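Local atomic coordinates of probable 2-oxoacid ferredoxin oxidoreductase, alpha chain (Thermoplasma acidophilum, PDB entry 3JU3), a protein that probably forms part of an enzyme that oxidatively decarboxylates 2-oxoacids such as 2-oxoglutarate to acyl-CoA, passing the electrons to ferredoxin. Residues F18-S23 and A42-L47. Residues are numbered along the deposited sequence; the frame is centred on the assembly and turned at random.
Sequences FVTWGS and ANLLYL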
loop_
_atom_site.group_PDB
_atom_site.type_symbol
_atom_site.label_atom_id
_atom_site.label_comp_id
_atom_site.label_asym_id
_atom_site.label_seq_id
_atom_site.Cartn_x
_atom_site.Cartn_y
_atom_site.Cartn_z
ATOM N N PHE A 18 -10.871 20.432 0.727
ATOM C CA PHE A 18 -10.118 19.192 0.562
ATOM C C PHE A 18 -11.005 18.179 -0.165
ATOM O O PHE A 18 -12.224 18.210 -0.021
ATOM C CB PHE A 18 -9.717 18.617 1.924
ATOM C CG PHE A 18 -8.662 19.421 2.649
ATOM C CD1 PHE A 18 -7.348 19.394 2.212
ATOM C CD2 PHE A 18 -8.985 20.192 3.778
ATOM C CE1 PHE A 18 -6.346 20.120 2.890
ATOM C CE2 PHE A 18 -7.980 20.944 4.455
ATOM C CZ PHE A 18 -6.692 20.892 4.020
ATOM N N VAL A 19 -10.389 17.302 -0.972
ATOM C CA VAL A 19 -11.095 16.168 -1.585
ATOM C C VAL A 19 -10.275 14.935 -1.263
ATOM O O VAL A 19 -9.047 14.935 -1.471
ATOM C CB VAL A 19 -11.187 16.296 -3.100
ATOM C CG1 VAL A 19 -12.056 15.136 -3.697
ATOM C CG2 VAL A 19 -11.772 17.617 -3.491
ATOM N N THR A 20 -10.928 13.891 -0.753
ATOM C CA THR A 20 -10.269 12.627 -0.600
ATOM C C THR A 20 -11.289 11.482 -0.569
ATOM O O THR A 20 -12.506 11.705 -0.725
ATOM C CB THR A 20 -9.305 12.611 0.637
ATOM O OG1 THR A 20 -8.249 11.644 0.416
ATOM C CG2 THR A 20 -10.065 12.256 1.933
ATOM N N TRP A 21 -10.774 10.276 -0.391
ATOM C CA TRP A 21 -11.560 9.062 -0.338
ATOM C C TRP A 21 -10.713 8.153 0.551
ATOM O O TRP A 21 -9.538 8.414 0.804
ATOM C CB TRP A 21 -11.734 8.456 -1.747
ATOM C CG TRP A 21 -10.407 8.044 -2.364
ATOM C CD1 TRP A 21 -9.468 8.864 -2.950
ATOM C CD2 TRP A 21 -9.841 6.738 -2.361
ATOM N NE1 TRP A 21 -8.379 8.127 -3.341
ATOM C CE2 TRP A 21 -8.590 6.820 -2.993
ATOM C CE3 TRP A 21 -10.293 5.489 -1.910
ATOM C CZ2 TRP A 21 -7.780 5.704 -3.193
ATOM C CZ3 TRP A 21 -9.488 4.383 -2.107
ATOM C CH2 TRP A 21 -8.227 4.504 -2.723
ATOM N N GLY A 22 -11.299 7.067 1.005
ATOM C CA GLY A 22 -10.509 6.053 1.685
ATOM C C GLY A 22 -9.853 6.519 2.953
ATOM O O GLY A 22 -10.462 7.221 3.753
ATOM N N SER A 23 -8.580 6.145 3.121
ATOM C CA SER A 23 -7.971 6.168 4.441
ATOM C C SER A 23 -7.580 7.572 4.971
ATOM O O SER A 23 -7.417 7.742 6.184
ATOM C CB SER A 23 -6.757 5.233 4.461
ATOM O OG SER A 23 -5.699 5.847 3.727
ATOM N N ALA A 42 -12.256 25.279 6.319
ATOM C CA ALA A 42 -11.973 24.264 5.324
ATOM C C ALA A 42 -13.128 23.299 5.384
ATOM O O ALA A 42 -13.726 23.098 6.461
ATOM C CB ALA A 42 -10.638 23.596 5.613
ATOM N N ASN A 43 -13.487 22.735 4.236
ATOM C CA ASN A 43 -14.463 21.666 4.243
ATOM C C ASN A 43 -13.861 20.451 3.507
ATOM O O ASN A 43 -12.713 20.522 3.033
ATOM C CB ASN A 43 -15.834 22.138 3.693
ATOM C CG ASN A 43 -15.742 22.721 2.278
ATOM O OD1 ASN A 43 -14.763 22.495 1.576
ATOM N ND2 ASN A 43 -16.760 23.473 1.862
ATOM N N LEU A 44 -14.580 19.323 3.472
ATOM C CA LEU A 44 -14.025 18.094 2.883
ATOM C C LEU A 44 -15.083 17.459 2.001
ATOM O O LEU A 44 -16.173 17.111 2.483
ATOM C CB LEU A 44 -13.543 17.093 3.967
ATOM C CG LEU A 44 -13.252 15.661 3.446
ATOM C CD1 LEU A 44 -12.128 15.627 2.408
ATOM C CD2 LEU A 44 -12.934 14.682 4.558
ATOM N N LEU A 45 -14.778 17.334 0.705
ATOM C CA LEU A 45 -15.643 16.570 -0.186
ATOM C C LEU A 45 -15.082 15.158 -0.112
ATOM O O LEU A 45 -13.964 14.916 -0.514
ATOM C CB LEU A 45 -15.609 17.116 -1.608
ATOM C CG LEU A 45 -16.199 16.275 -2.743
ATOM C CD1 LEU A 45 -17.654 16.160 -2.497
ATOM C CD2 LEU A 45 -15.965 16.974 -4.115
ATOM N N TYR A 46 -15.872 14.249 0.430
ATOM C CA TYR A 46 -15.437 12.884 0.665
ATOM C C TYR A 46 -16.180 11.980 -0.311
ATOM O O TYR A 46 -17.410 11.924 -0.301
ATOM C CB TYR A 46 -15.778 12.505 2.102
ATOM C CG TYR A 46 -15.413 11.114 2.480
ATOM C CD1 TYR A 46 -14.095 10.688 2.498
ATOM C CD2 TYR A 46 -16.398 10.216 2.831
ATOM C CE1 TYR A 46 -13.792 9.401 2.848
ATOM C CE2 TYR A 46 -16.114 8.962 3.153
ATOM C CZ TYR A 46 -14.823 8.552 3.172
ATOM O OH TYR A 46 -14.608 7.264 3.557
ATOM N N LEU A 47 -15.417 11.276 -1.144
ATOM C CA LEU A 47 -15.999 10.328 -2.084
ATOM C C LEU A 47 -16.060 8.954 -1.423
ATOM O O LEU A 47 -15.047 8.430 -0.944
ATOM C CB LEU A 47 -15.183 10.281 -3.370
ATOM C CG LEU A 47 -14.953 11.687 -3.959
ATOM C CD1 LEU A 47 -14.063 11.685 -5.219
ATOM C CD2 LEU A 47 -16.289 12.453 -4.218
HETATM O O HOH W 1 -14.115 6.546 0.449
#
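Segments 18-23 and 42-47 run parallel as neighbours in the sheet, their strand axes 4.6 Å apart, joined by backbone hydrogen bonds from Phe18 N to Asn43 O, Leu45 N to Phe18 O, Thr20 N to Leu45 O and Leu47 N to Thr20 O. Beyond the last of these, a water accepts from Gly22 N. On the face turned to helix 25-37, Leu44 CD1 lies against the neighbouring strand, 3.9 Å from Phe18 CB and 4.0 Å from Thr20 CG2, while Phe18 CE2 meets Ala42 CB. A chi1 of 179° extends Tyr46 away from its own N and carries the ring past Thr20 O, bringing CE1 to 3.9 Å from both Trp21 CA and Gly22 N; Lys25 makes a cation-pi contact with this ring. Losing the ring to an alanine is likely to uncover the Trp21-Gly22 backbone and deprive Lys25 of its aromatic partner. Across the sheet, Val19 and Leu47 pack loosely on each other and against Ile83 of helix 79-87. Thr20 OG1 makes a hydrogen bond to Val71 O of a second subunit, whose strand continues the sheet beyond Phe18 and Val19. Helix 25-37 connects the strands in a beta-alpha-beta crossover within pyruvate:ferredoxin oxidoreductase core domain II.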